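Local coordinates for protein KLLA0F20702p (PDB 5Y5A) that probably serves as the Est1 subunit of yeast telomerase, which pairs with the telomere protein Cdc13 so that the enzyme is recruited to chromosome ends, at residues S13-Q18 against Q39-K44; H88-I93 against K132-T137; L84-K87 against I93-Y96; S136-I141 against Q189-Y194. One frame throughout, in Å; residues are numbered along the deposited sequence.

Contact 1: S13-Q18 against Q39-K44; sequences SGFQKQ and QMIHSK
Phe15 and Ile41 mark the closest backbone approach, CA to CA 6.8 Å, between two nearly antiparallel helical segments, 13-18 and 39-44, whose axes pass 11.2 Å apart at 169°. The contact is carried mainly by the gamma methyl of Ile41 lying on the Phe15 ring. Ile41 CG2 stands over one face of the ring, 3.7 Å from its centroid and 18° off the normal, in a CH-pi contact displaced toward the rim on the CB side, where it comes within 3.6 Å of Phe15 CG. This methyl is anti to the Ile41 backbone N, while the CG1 arm, anti to the carbonyl carbon (chi1 -65°), carries CD1 toward the backbone of Phe15, where it is 3.9 Å from Phe15 O and 3.8 Å from the amide oxygen Gln18 OE1, which brushes it without a hydrogen bond. At the far rim of the ring the extended chain of Lys44 runs past, its aliphatic CD 4.2 Å from Phe15 CE1, with the charged end carried beyond toward the exposed border. The apolar centre thus has polar chains at its margin. Consecutive in the chain, helices 7-21 and 33-53 pack here as an antiparallel pair, and Val89 of helix 78-105 lies on both Phe15 and Ile41. Within helix 7-21, Phe12 meets the Phe15 ring edge-to-face, and Ile45 and Met48 of helix 33-53 pack against it too.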
loop_
_atom_site.group_PDB
_atom_site.type_symbol
_atom_site.label_atom_id
_atom_site.label_comp_id
_atom_site.label_asym_id
_atom_site.label_seq_id
_atom_site.Cartn_x
_atom_site.Cartn_y
_atom_site.Cartn_z
ATOM N N SER A 13 7.191 -30.943 2.369
ATOM C CA SER A 13 8.474 -31.013 3.048
ATOM C C SER A 13 9.390 -31.968 2.289
ATOM O O SER A 13 10.586 -31.716 2.137
ATOM C CB SER A 13 8.295 -31.466 4.496
ATOM O OG SER A 13 9.542 -31.779 5.086
ATOM N N GLY A 14 8.807 -33.057 1.797
ATOM C CA GLY A 14 9.529 -34.039 1.011
ATOM C C GLY A 14 10.027 -33.501 -0.315
ATOM O O GLY A 14 11.100 -33.879 -0.778
ATOM N N PHE A 15 9.247 -32.622 -0.937
ATOM C CA PHE A 15 9.675 -31.988 -2.176
ATOM C C PHE A 15 10.927 -31.177 -1.911
ATOM O O PHE A 15 11.903 -31.248 -2.660
ATOM C CB PHE A 15 8.581 -31.084 -2.746
ATOM C CG PHE A 15 7.362 -31.823 -3.203
ATOM C CD1 PHE A 15 7.432 -33.162 -3.528
ATOM C CD2 PHE A 15 6.145 -31.176 -3.305
ATOM C CE1 PHE A 15 6.311 -33.843 -3.946
ATOM C CE2 PHE A 15 5.020 -31.856 -3.724
ATOM C CZ PHE A 15 5.103 -33.188 -4.043
ATOM N N GLN A 16 10.879 -30.403 -0.831
ATOM C CA GLN A 16 11.991 -29.557 -0.427
ATOM C C GLN A 16 13.259 -30.383 -0.237
ATOM O O GLN A 16 14.289 -30.091 -0.844
ATOM C CB GLN A 16 11.643 -28.803 0.857
ATOM C CG GLN A 16 12.695 -27.809 1.312
ATOM C CD GLN A 16 12.198 -26.912 2.423
ATOM O OE1 GLN A 16 11.009 -26.605 2.500
ATOM N NE2 GLN A 16 13.104 -26.487 3.296
ATOM N N LYS A 17 13.169 -31.427 0.584
ATOM C CA LYS A 17 14.326 -32.268 0.889
ATOM C C LYS A 17 14.888 -32.942 -0.357
ATOM O O LYS A 17 16.100 -33.095 -0.494
ATOM C CB LYS A 17 13.960 -33.321 1.940
ATOM C CG LYS A 17 13.495 -32.718 3.258
ATOM C CD LYS A 17 13.392 -33.744 4.378
ATOM C CE LYS A 17 12.973 -33.062 5.677
ATOM N NZ LYS A 17 12.951 -33.985 6.843
ATOM N N GLN A 18 14.002 -33.338 -1.266
ATOM C CA GLN A 18 14.417 -33.902 -2.544
ATOM C C GLN A 18 15.261 -32.912 -3.346
ATOM O O GLN A 18 16.316 -33.266 -3.872
ATOM C CB GLN A 18 13.197 -34.330 -3.364
ATOM C CG GLN A 18 12.589 -35.654 -2.928
ATOM C CD GLN A 18 11.461 -36.114 -3.835
ATOM O OE1 GLN A 18 10.931 -35.338 -4.630
ATOM N NE2 GLN A 18 11.092 -37.386 -3.722
ATOM N N GLN A 39 10.329 -31.277 -12.762
ATOM C CA GLN A 39 9.206 -31.669 -13.608
ATOM C C GLN A 39 8.293 -32.672 -12.919
ATOM O O GLN A 39 7.072 -32.612 -13.059
ATOM C CB GLN A 39 9.707 -32.256 -14.923
ATOM C CG GLN A 39 10.133 -31.217 -15.929
ATOM C CD GLN A 39 10.778 -31.841 -17.141
ATOM O OE1 GLN A 39 11.205 -32.992 -17.101
ATOM N NE2 GLN A 39 10.851 -31.087 -18.230
ATOM N N MET A 40 8.892 -33.599 -12.183
ATOM C CA MET A 40 8.123 -34.607 -11.470
ATOM C C MET A 40 7.294 -33.969 -10.361
ATOM O O MET A 40 6.117 -34.292 -10.186
ATOM C CB MET A 40 9.047 -35.677 -10.895
ATOM C CG MET A 40 9.752 -36.507 -11.952
ATOM S SD MET A 40 8.601 -37.388 -13.023
ATOM C CE MET A 40 7.893 -38.544 -11.858
ATOM N N ILE A 41 7.912 -33.055 -9.618
ATOM C CA ILE A 41 7.241 -32.386 -8.511
ATOM C C ILE A 41 6.140 -31.463 -9.028
ATOM O O ILE A 41 5.047 -31.414 -8.464
ATOM C CB ILE A 41 8.249 -31.593 -7.646
ATOM C CG1 ILE A 41 9.225 -32.564 -6.969
ATOM C CG2 ILE A 41 7.528 -30.732 -6.610
ATOM C CD1 ILE A 41 10.338 -31.900 -6.200
ATOM N N HIS A 42 6.426 -30.744 -10.110
ATOM C CA HIS A 42 5.425 -29.901 -10.757
ATOM C C HIS A 42 4.228 -30.727 -11.218
ATOM O O HIS A 42 3.082 -30.286 -11.128
ATOM C CB HIS A 42 6.030 -29.158 -11.953
ATOM C CG HIS A 42 6.679 -27.859 -11.595
ATOM N ND1 HIS A 42 7.028 -26.918 -12.539
ATOM C CD2 HIS A 42 7.037 -27.339 -10.396
ATOM C CE1 HIS A 42 7.576 -25.876 -11.939
ATOM N NE2 HIS A 42 7.593 -26.106 -10.639
ATOM N N SER A 43 4.505 -31.929 -11.711
ATOM C CA SER A 43 3.461 -32.809 -12.220
ATOM C C SER A 43 2.514 -33.254 -11.111
ATOM O O SER A 43 1.310 -33.373 -11.326
ATOM C CB SER A 43 4.075 -34.032 -12.902
ATOM O OG SER A 43 3.076 -34.990 -13.201
ATOM N N LYS A 44 3.063 -33.503 -9.927
ATOM C CA LYS A 44 2.255 -33.914 -8.786
ATOM C C LYS A 44 1.423 -32.755 -8.268
ATOM O O LYS A 44 0.258 -32.924 -7.914
ATOM C CB LYS A 44 3.135 -34.458 -7.663
ATOM C CG LYS A 44 3.770 -35.795 -7.962
ATOM C CD LYS A 44 4.462 -36.360 -6.734
ATOM C CE LYS A 44 4.991 -37.758 -6.999
ATOM N NZ LYS A 44 5.611 -38.351 -5.785
#

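Contact 2: H88-I93 against K132-T137; sequences HVHYPI and KLYYST
His90 and Leu133 have the nearest backbones here, yet their CA atoms lie 10.4 Å apart, so long side chains bridge segments 88-93 and 132-137. Both are helical; the first has a wider pi-type turn at 88-90 and is kinked at Pro92, whose nitrogen makes no bond to the preceding turn. The two main side chains come from opposite directions, and His90 ND1 and Tyr134 OH share a short hydrogen bond of 2.7 Å in which either could be the donor. The ring planes stand at 80° with centroids 5.0 Å apart, an oblique meeting. Tyr134 CE2 comes up to the imidazole edge in its plane, 3.0 Å from His90 ND1, a tight fit beside the hydrogen bond. Leu133, its CG swung to the far side of CB from the backbone N (chi1 -176°), brings CD2 to 3.6 Å from His90 CE1. All three touching residues are buried, and the hydroxyl of Tyr134 has His90 ND1 as its partner. On the other segment, Ser136 OG and Ser136 N reach Lys132 O from opposite faces of its carbonyl plane, OG at 2.6 Å, and Thr137 OG1 donates to Leu133 O at 2.7 Å, with the hydroxyl nearly in line with the carbonyl bond, 163°. The second imidazole nitrogen, His90 NE2, bonds His42 of helix 33-53, so a neutral His90 ring would probably donate on one side and accept on the other. Thr85 of helix 78-105 and Ile195 of helix 179-206 also touch Tyr134, placing it where three long helices converge.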
loop_
_atom_site.group_PDB
_atom_site.type_symbol
_atom_site.label_atom_id
_atom_site.label_comp_id
_atom_site.label_asym_id
_atom_site.label_seq_id
_atom_site.Cartn_x
_atom_site.Cartn_y
_atom_site.Cartn_z
ATOM N N HIS A 88 8.265 -24.409 -0.162
ATOM C CA HIS A 88 9.045 -25.638 -0.096
ATOM C C HIS A 88 9.724 -26.018 -1.408
ATOM O O HIS A 88 10.695 -26.776 -1.415
ATOM C CB HIS A 88 8.154 -26.789 0.365
ATOM C CG HIS A 88 7.619 -26.612 1.750
ATOM N ND1 HIS A 88 8.396 -26.788 2.874
ATOM C CD2 HIS A 88 6.388 -26.270 2.193
ATOM C CE1 HIS A 88 7.665 -26.565 3.952
ATOM N NE2 HIS A 88 6.443 -26.248 3.567
ATOM N N VAL A 89 9.214 -25.497 -2.517
ATOM C CA VAL A 89 9.751 -25.861 -3.821
ATOM C C VAL A 89 10.452 -24.692 -4.503
ATOM O O VAL A 89 11.617 -24.793 -4.876
ATOM C CB VAL A 89 8.648 -26.382 -4.757
ATOM C CG1 VAL A 89 9.240 -26.781 -6.093
ATOM C CG2 VAL A 89 7.918 -27.547 -4.114
ATOM N N HIS A 90 9.729 -23.613 -4.721
ATOM C CA HIS A 90 10.268 -22.479 -5.430
ATOM C C HIS A 90 11.174 -21.569 -4.654
ATOM O O HIS A 90 12.249 -21.256 -5.109
ATOM C CB HIS A 90 9.151 -21.666 -6.034
ATOM C CG HIS A 90 8.408 -22.381 -7.103
ATOM N ND1 HIS A 90 7.229 -21.916 -7.626
ATOM C CD2 HIS A 90 8.674 -23.537 -7.745
ATOM C CE1 HIS A 90 6.800 -22.751 -8.549
ATOM N NE2 HIS A 90 7.659 -23.744 -8.640
ATOM N N TYR A 91 10.740 -21.117 -3.500
ATOM C CA TYR A 91 11.592 -20.235 -2.701
ATOM C C TYR A 91 12.988 -20.820 -2.432
ATOM O O TYR A 91 13.980 -20.106 -2.581
ATOM C CB TYR A 91 10.945 -19.868 -1.361
ATOM C CG TYR A 91 11.858 -19.003 -0.524
ATOM C CD1 TYR A 91 11.977 -17.642 -0.775
ATOM C CD2 TYR A 91 12.630 -19.552 0.494
ATOM C CE1 TYR A 91 12.826 -16.849 -0.026
ATOM C CE2 TYR A 91 13.481 -18.766 1.248
ATOM C CZ TYR A 91 13.575 -17.418 0.986
ATOM O OH TYR A 91 14.420 -16.636 1.737
ATOM N N PRO A 92 13.076 -22.104 -2.022
ATOM C CA PRO A 92 14.426 -22.618 -1.754
ATOM C C PRO A 92 15.320 -22.646 -2.992
ATOM O O PRO A 92 16.534 -22.483 -2.867
ATOM C CB PRO A 92 14.166 -24.038 -1.239
ATOM C CG PRO A 92 12.812 -24.385 -1.728
ATOM C CD PRO A 92 12.048 -23.107 -1.690
ATOM N N ILE A 93 14.730 -22.848 -4.165
ATOM C CA ILE A 93 15.484 -22.765 -5.410
ATOM C C ILE A 93 15.976 -21.338 -5.644
ATOM O O ILE A 93 17.163 -21.115 -5.873
ATOM C CB ILE A 93 14.646 -23.208 -6.620
ATOM C CG1 ILE A 93 14.272 -24.686 -6.507
ATOM C CG2 ILE A 93 15.412 -22.969 -7.910
ATOM C CD1 ILE A 93 13.339 -25.161 -7.607
ATOM N N LYS A 132 5.240 -21.479 -15.442
ATOM C CA LYS A 132 4.132 -22.234 -16.014
ATOM C C LYS A 132 3.233 -22.827 -14.943
ATOM O O LYS A 132 2.024 -22.869 -15.116
ATOM C CB LYS A 132 4.644 -23.346 -16.931
ATOM C CG LYS A 132 4.860 -22.896 -18.364
ATOM C CD LYS A 132 5.362 -24.027 -19.246
ATOM C CE LYS A 132 5.680 -23.522 -20.649
ATOM N NZ LYS A 132 6.242 -24.587 -21.523
ATOM N N LEU A 133 3.818 -23.283 -13.840
ATOM C CA LEU A 133 3.032 -23.864 -12.755
ATOM C C LEU A 133 1.963 -22.891 -12.248
ATOM O O LEU A 133 0.826 -23.279 -11.976
ATOM C CB LEU A 133 3.943 -24.281 -11.606
ATOM C CG LEU A 133 3.261 -24.986 -10.433
ATOM C CD1 LEU A 133 2.747 -26.349 -10.846
ATOM C CD2 LEU A 133 4.226 -25.128 -9.288
ATOM N N TYR A 134 2.324 -21.620 -12.145
ATOM C CA TYR A 134 1.401 -20.617 -11.628
ATOM C C TYR A 134 0.431 -20.109 -12.684
ATOM O O TYR A 134 -0.756 -19.940 -12.411
ATOM C CB TYR A 134 2.176 -19.447 -11.033
ATOM C CG TYR A 134 2.941 -19.830 -9.795
ATOM C CD1 TYR A 134 2.279 -20.320 -8.672
ATOM C CD2 TYR A 134 4.321 -19.706 -9.744
ATOM C CE1 TYR A 134 2.973 -20.679 -7.537
ATOM C CE2 TYR A 134 5.024 -20.060 -8.609
ATOM C CZ TYR A 134 4.347 -20.546 -7.511
ATOM O OH TYR A 134 5.043 -20.898 -6.382
ATOM N N TYR A 135 0.939 -19.858 -13.886
ATOM C CA TYR A 135 0.103 -19.356 -14.966
ATOM C C TYR A 135 -0.855 -20.433 -15.496
ATOM O O TYR A 135 -1.936 -20.106 -15.985
ATOM C CB TYR A 135 0.970 -18.804 -16.102
ATOM C CG TYR A 135 0.181 -18.063 -17.160
ATOM C CD1 TYR A 135 -0.386 -16.827 -16.888
ATOM C CD2 TYR A 135 0.005 -18.599 -18.429
ATOM C CE1 TYR A 135 -1.111 -16.144 -17.844
ATOM C CE2 TYR A 135 -0.715 -17.920 -19.396
ATOM C CZ TYR A 135 -1.274 -16.694 -19.095
ATOM O OH TYR A 135 -1.994 -16.014 -20.050
ATOM N N SER A 136 -0.459 -21.704 -15.406
ATOM C CA SER A 136 -1.349 -22.813 -15.772
ATOM C C SER A 136 -2.586 -22.780 -14.899
ATOM O O SER A 136 -3.709 -22.965 -15.370
ATOM C CB SER A 136 -0.674 -24.179 -15.603
ATOM O OG SER A 136 0.414 -24.354 -16.487
ATOM N N THR A 137 -2.360 -22.555 -13.612
ATOM C CA THR A 137 -3.426 -22.578 -12.631
ATOM C C THR A 137 -4.412 -21.445 -12.904
ATOM O O THR A 137 -5.624 -21.659 -12.878
ATOM C CB THR A 137 -2.855 -22.478 -11.213
ATOM O OG1 THR A 137 -1.764 -23.400 -11.092
ATOM C CG2 THR A 137 -3.914 -22.825 -10.183
#

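Contact 3: L84-K87 against I93-Y96; sequences LTWK and IFKY
Trp86 and Phe94 lie eight residues apart on one face of helix 78-105, and their rings close the gap along the helix by leaning toward each other. Trp86 has CG anti to the backbone N (chi1 175°), which tips the indole toward the C-terminal end of the helix; Phe94 has CG anti to the carbonyl carbon (chi1 -83°), which tilts its ring back toward the N-terminal end. The benzo part of the indole, not its pyrrole part, makes the touch. Trp86 CZ3 and CH2 are each 3.8 Å from Phe94 CD2, and Trp86 CZ3 is 3.9 Å from Phe94 CE2, so one side of the phenyl rim meets the outer rim of the indole. The six-membered rings have centroids 5.9 Å apart and planes inclined by 38°. They meet rim to rim, neither lying over the face of the other, although the side chains as a whole run at about a right angle. Larger ring surfaces are used elsewhere: Trp86 stacks with Tyr194 and Phe94 with Tyr201, both from helix 179-206, whose Ser198 touches the two rings. Tyr134 and Phe127 of helix 113-144 contribute further aromatic neighbours. No hydrogen bond joins Trp86 to Phe94. The chemistry is that of van der Waals contact between carbon rims, which implies a modest attraction within an aromatic strip whose facing stacks are made with the next helix.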
loop_
_atom_site.group_PDB
_atom_site.type_symbol
_atom_site.label_atom_id
_atom_site.label_comp_id
_atom_site.label_asym_id
_atom_site.label_seq_id
_atom_site.Cartn_x
_atom_site.Cartn_y
_atom_site.Cartn_z
ATOM N N LEU A 84 2.430 -23.699 -0.089
ATOM C CA LEU A 84 3.406 -24.747 0.183
ATOM C C LEU A 84 4.356 -24.939 -1.002
ATOM O O LEU A 84 5.495 -25.399 -0.840
ATOM C CB LEU A 84 2.705 -26.066 0.507
ATOM C CG LEU A 84 1.988 -26.152 1.855
ATOM C CD1 LEU A 84 1.273 -27.482 1.981
ATOM C CD2 LEU A 84 2.970 -25.965 3.000
ATOM N N THR A 85 3.876 -24.595 -2.193
ATOM C CA THR A 85 4.679 -24.712 -3.401
ATOM C C THR A 85 5.785 -23.664 -3.416
ATOM O O THR A 85 6.949 -23.969 -3.687
ATOM C CB THR A 85 3.817 -24.564 -4.661
ATOM O OG1 THR A 85 2.893 -25.659 -4.736
ATOM C CG2 THR A 85 4.701 -24.558 -5.896
ATOM N N TRP A 86 5.412 -22.428 -3.117
ATOM C CA TRP A 86 6.382 -21.351 -3.023
ATOM C C TRP A 86 7.407 -21.637 -1.941
ATOM O O TRP A 86 8.608 -21.615 -2.192
ATOM C CB TRP A 86 5.690 -20.021 -2.735
ATOM C CG TRP A 86 6.670 -18.928 -2.514
ATOM C CD1 TRP A 86 6.964 -18.315 -1.332
ATOM C CD2 TRP A 86 7.517 -18.330 -3.506
ATOM N NE1 TRP A 86 7.936 -17.362 -1.528
ATOM C CE2 TRP A 86 8.291 -17.351 -2.848
ATOM C CE3 TRP A 86 7.690 -18.524 -4.878
ATOM C CZ2 TRP A 86 9.223 -16.568 -3.527
ATOM C CZ3 TRP A 86 8.617 -17.746 -5.546
ATOM C CH2 TRP A 86 9.372 -16.782 -4.872
ATOM N N LYS A 87 6.913 -21.930 -0.741
ATOM C CA LYS A 87 7.753 -22.107 0.439
ATOM C C LYS A 87 8.734 -23.271 0.338
ATOM O O LYS A 87 9.897 -23.135 0.708
ATOM C CB LYS A 87 6.874 -22.301 1.674
ATOM C CG LYS A 87 7.637 -22.383 2.981
ATOM C CD LYS A 87 6.679 -22.612 4.132
ATOM C CE LYS A 87 7.414 -22.781 5.446
ATOM N NZ LYS A 87 6.475 -23.100 6.559
ATOM N N ILE A 93 14.730 -22.848 -4.165
ATOM C CA ILE A 93 15.484 -22.765 -5.410
ATOM C C ILE A 93 15.976 -21.338 -5.644
ATOM O O ILE A 93 17.163 -21.115 -5.873
ATOM C CB ILE A 93 14.646 -23.208 -6.620
ATOM C CG1 ILE A 93 14.272 -24.686 -6.507
ATOM C CG2 ILE A 93 15.412 -22.969 -7.910
ATOM C CD1 ILE A 93 13.339 -25.161 -7.607
ATOM N N PHE A 94 15.056 -20.379 -5.578
ATOM C CA PHE A 94 15.384 -18.980 -5.832
ATOM C C PHE A 94 16.410 -18.441 -4.842
ATOM O O PHE A 94 17.268 -17.635 -5.200
ATOM C CB PHE A 94 14.120 -18.133 -5.792
ATOM C CG PHE A 94 13.354 -18.136 -7.080
ATOM C CD1 PHE A 94 13.995 -17.873 -8.282
ATOM C CD2 PHE A 94 11.995 -18.411 -7.096
ATOM C CE1 PHE A 94 13.294 -17.874 -9.479
ATOM C CE2 PHE A 94 11.284 -18.418 -8.292
ATOM C CZ PHE A 94 11.936 -18.149 -9.484
ATOM N N LYS A 95 16.314 -18.893 -3.597
ATOM C CA LYS A 95 17.268 -18.508 -2.567
ATOM C C LYS A 95 18.682 -18.957 -2.933
ATOM O O LYS A 95 19.641 -18.208 -2.751
ATOM C CB LYS A 95 16.855 -19.092 -1.214
ATOM C CG LYS A 95 17.740 -18.671 -0.052
ATOM C CD LYS A 95 17.134 -19.086 1.279
ATOM C CE LYS A 95 18.104 -18.856 2.426
ATOM N NZ LYS A 95 17.580 -19.416 3.702
ATOM N N TYR A 96 18.803 -20.172 -3.463
ATOM C CA TYR A 96 20.107 -20.729 -3.822
ATOM C C TYR A 96 20.767 -19.927 -4.933
ATOM O O TYR A 96 21.980 -19.728 -4.929
ATOM C CB TYR A 96 19.974 -22.195 -4.243
ATOM C CG TYR A 96 21.275 -22.825 -4.699
ATOM C CD1 TYR A 96 22.197 -23.309 -3.778
ATOM C CD2 TYR A 96 21.581 -22.939 -6.053
ATOM C CE1 TYR A 96 23.389 -23.885 -4.190
ATOM C CE2 TYR A 96 22.771 -23.516 -6.475
ATOM C CZ TYR A 96 23.670 -23.986 -5.539
ATOM O OH TYR A 96 24.854 -24.560 -5.950
#

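Contact 4: S136-I141 against Q189-Y194; sequences STLELI and QRCLLY
Asp83 OD1 of helix 78-105 is gripped by two groups, a salt bridge from Arg190 NE and a hydrogen bond from Tyr194 OH, on the flank of the helix whose Cys191 meets Leu138. The contact is an antiparallel helix pair in the all-helical Est1 region, a family grouped with the TPR-like folds. Segments 136-141 and 189-194 approach to 9.5 Å between axes at 152°, with Leu138 CA and Cys191 CA 6.7 Å apart. Arg190 is turned away from this seam: its NH1 donates to the amide oxygen Gln189 OE1 at 2.8 Å, with the acceptor near the guanidinium plane and the donor tilted 24° from the amide plane. That bond and the one to Asp83 limit how the guanidinium can rotate. In the seam itself Cys191 sits between Thr137 and Leu138. Its SG, anti to the carbonyl carbon (chi1 -70°), leads to Thr137, 3.6 Å from Thr137 CB and 3.9 Å from Thr137 CG2; the Thr137 hydroxyl is engaged by Leu133 O of its own helix. Cys191 CB instead faces the branch point of Leu138, 3.6 Å from Leu138 CG, so the sulfur and its methylene serve neighbouring residues. Leu159 lies against both Leu138 and Leu192, and Ile226, Ala227 and Ile230 of helix 218-230 cover Leu192 further. Leu192 and Leu138 cross at about a right angle, their methyl carbons Leu192 CD2 and Leu138 CD1 touching at 3.7 Å.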
loop_
_atom_site.group_PDB
_atom_site.type_symbol
_atom_site.label_atom_id
_atom_site.label_comp_id
_atom_site.label_asym_id
_atom_site.label_seq_id
_atom_site.Cartn_x
_atom_site.Cartn_y
_atom_site.Cartn_z
ATOM N N SER A 136 -0.459 -21.704 -15.406
ATOM C CA SER A 136 -1.349 -22.813 -15.772
ATOM C C SER A 136 -2.586 -22.780 -14.899
ATOM O O SER A 136 -3.709 -22.965 -15.370
ATOM C CB SER A 136 -0.674 -24.179 -15.603
ATOM O OG SER A 136 0.414 -24.354 -16.487
ATOM N N THR A 137 -2.360 -22.555 -13.612
ATOM C CA THR A 137 -3.426 -22.578 -12.631
ATOM C C THR A 137 -4.412 -21.445 -12.904
ATOM O O THR A 137 -5.624 -21.659 -12.878
ATOM C CB THR A 137 -2.855 -22.478 -11.213
ATOM O OG1 THR A 137 -1.764 -23.400 -11.092
ATOM C CG2 THR A 137 -3.914 -22.825 -10.183
ATOM N N LEU A 138 -3.889 -20.254 -13.186
ATOM C CA LEU A 138 -4.715 -19.125 -13.610
ATOM C C LEU A 138 -5.579 -19.480 -14.819
ATOM O O LEU A 138 -6.802 -19.321 -14.785
ATOM C CB LEU A 138 -3.843 -17.915 -13.948
ATOM C CG LEU A 138 -3.381 -17.039 -12.789
ATOM C CD1 LEU A 138 -2.523 -15.903 -13.308
ATOM C CD2 LEU A 138 -4.573 -16.505 -12.018
ATOM N N GLU A 139 -4.934 -19.954 -15.883
ATOM C CA GLU A 139 -5.633 -20.349 -17.105
ATOM C C GLU A 139 -6.670 -21.430 -16.826
ATOM O O GLU A 139 -7.765 -21.408 -17.388
ATOM C CB GLU A 139 -4.642 -20.847 -18.165
ATOM C CG GLU A 139 -3.815 -19.758 -18.830
ATOM C CD GLU A 139 -2.884 -20.307 -19.902
ATOM O OE1 GLU A 139 -2.257 -21.361 -19.667
ATOM O OE2 GLU A 139 -2.780 -19.683 -20.980
ATOM N N LEU A 140 -6.312 -22.379 -15.963
ATOM C CA LEU A 140 -7.240 -23.420 -15.542
ATOM C C LEU A 140 -8.466 -22.797 -14.900
ATOM O O LEU A 140 -9.598 -23.106 -15.267
ATOM C CB LEU A 140 -6.574 -24.384 -14.559
ATOM C CG LEU A 140 -7.517 -25.390 -13.889
ATOM C CD1 LEU A 140 -8.067 -26.378 -14.907
ATOM C CD2 LEU A 140 -6.842 -26.125 -12.744
ATOM N N ILE A 141 -8.222 -21.905 -13.948
ATOM C CA ILE A 141 -9.281 -21.275 -13.176
ATOM C C ILE A 141 -10.231 -20.473 -14.058
ATOM O O ILE A 141 -11.445 -20.657 -14.000
ATOM C CB ILE A 141 -8.693 -20.361 -12.091
ATOM C CG1 ILE A 141 -8.068 -21.205 -10.981
ATOM C CG2 ILE A 141 -9.761 -19.446 -11.522
ATOM C CD1 ILE A 141 -7.253 -20.399 -9.995
ATOM N N GLN A 189 -4.929 -14.954 -6.769
ATOM C CA GLN A 189 -4.084 -13.967 -6.113
ATOM C C GLN A 189 -2.708 -14.549 -5.797
ATOM O O GLN A 189 -1.689 -13.877 -5.948
ATOM C CB GLN A 189 -4.758 -13.457 -4.835
ATOM C CG GLN A 189 -4.075 -12.254 -4.206
ATOM C CD GLN A 189 -2.944 -12.632 -3.273
ATOM O OE1 GLN A 189 -2.941 -13.715 -2.687
ATOM N NE2 GLN A 189 -1.976 -11.737 -3.127
ATOM N N ARG A 190 -2.674 -15.800 -5.359
ATOM C CA ARG A 190 -1.398 -16.439 -5.076
ATOM C C ARG A 190 -0.583 -16.626 -6.349
ATOM O O ARG A 190 0.631 -16.404 -6.351
ATOM C CB ARG A 190 -1.608 -17.777 -4.380
ATOM C CG ARG A 190 -2.150 -17.632 -2.967
ATOM C CD ARG A 190 -1.285 -16.698 -2.127
ATOM N NE ARG A 190 -1.469 -16.972 -0.709
ATOM C CZ ARG A 190 -2.278 -16.284 0.089
ATOM N NH1 ARG A 190 -2.962 -15.249 -0.384
ATOM N NH2 ARG A 190 -2.389 -16.624 1.363
ATOM N N CYS A 191 -1.251 -17.019 -7.431
ATOM C CA CYS A 191 -0.572 -17.198 -8.710
ATOM C C CYS A 191 0.060 -15.891 -9.159
ATOM O O CYS A 191 1.216 -15.860 -9.575
ATOM C CB CYS A 191 -1.538 -17.701 -9.781
ATOM S SG CYS A 191 -2.083 -19.392 -9.553
ATOM N N LEU A 192 -0.706 -14.812 -9.071
ATOM C CA LEU A 192 -0.202 -13.504 -9.441
ATOM C C LEU A 192 0.914 -13.054 -8.495
ATOM O O LEU A 192 1.883 -12.435 -8.928
ATOM C CB LEU A 192 -1.341 -12.488 -9.457
ATOM C CG LEU A 192 -2.430 -12.768 -10.499
ATOM C CD1 LEU A 192 -3.669 -11.944 -10.201
ATOM C CD2 LEU A 192 -1.933 -12.491 -11.913
ATOM N N LEU A 193 0.778 -13.375 -7.209
ATOM C CA LEU A 193 1.803 -13.028 -6.223
ATOM C C LEU A 193 3.134 -13.727 -6.498
ATOM O O LEU A 193 4.193 -13.100 -6.454
ATOM C CB LEU A 193 1.338 -13.372 -4.803
ATOM C CG LEU A 193 2.361 -13.119 -3.682
ATOM C CD1 LEU A 193 2.683 -11.629 -3.532
ATOM C CD2 LEU A 193 1.891 -13.688 -2.348
ATOM N N TYR A 194 3.087 -15.022 -6.780
ATOM C CA TYR A 194 4.320 -15.787 -6.898
ATOM C C TYR A 194 4.939 -15.675 -8.291
ATOM O O TYR A 194 6.140 -15.879 -8.464
ATOM C CB TYR A 194 4.072 -17.245 -6.521
ATOM C CG TYR A 194 3.696 -17.396 -5.066
ATOM C CD1 TYR A 194 4.426 -16.746 -4.074
ATOM C CD2 TYR A 194 2.599 -18.163 -4.680
ATOM C CE1 TYR A 194 4.079 -16.865 -2.731
ATOM C CE2 TYR A 194 2.244 -18.287 -3.342
ATOM C CZ TYR A 194 2.988 -17.638 -2.373
ATOM O OH TYR A 194 2.644 -17.764 -1.045
#

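The four contacts form one continuous run through the N-terminal helices; helix 78-105 carries contact 3 and one side of contact 2. Contacts 1 and 2, centres about 11 Å apart, are joined by two probable hydrogen bonds: Gln16 OE1 to His88 ND1 at 2.6 Å and His42 NE2 to His90 NE2 at 3.1 Å. The latter extends the His90-Tyr134 pair into a buried polar chain across three helices. Between contacts 2 and 3, Tyr91 N probably bonds Trp86 O at 2.6 Å. Contacts 2 and 4 share Thr137, and Tyr134 CZ packs 3.5 Å from Tyr194 CB. Trp86 CG of contact 3 lies 3.3 Å from Tyr194 CE1 of contact 4, whereas contacts 1 and 4 do not touch.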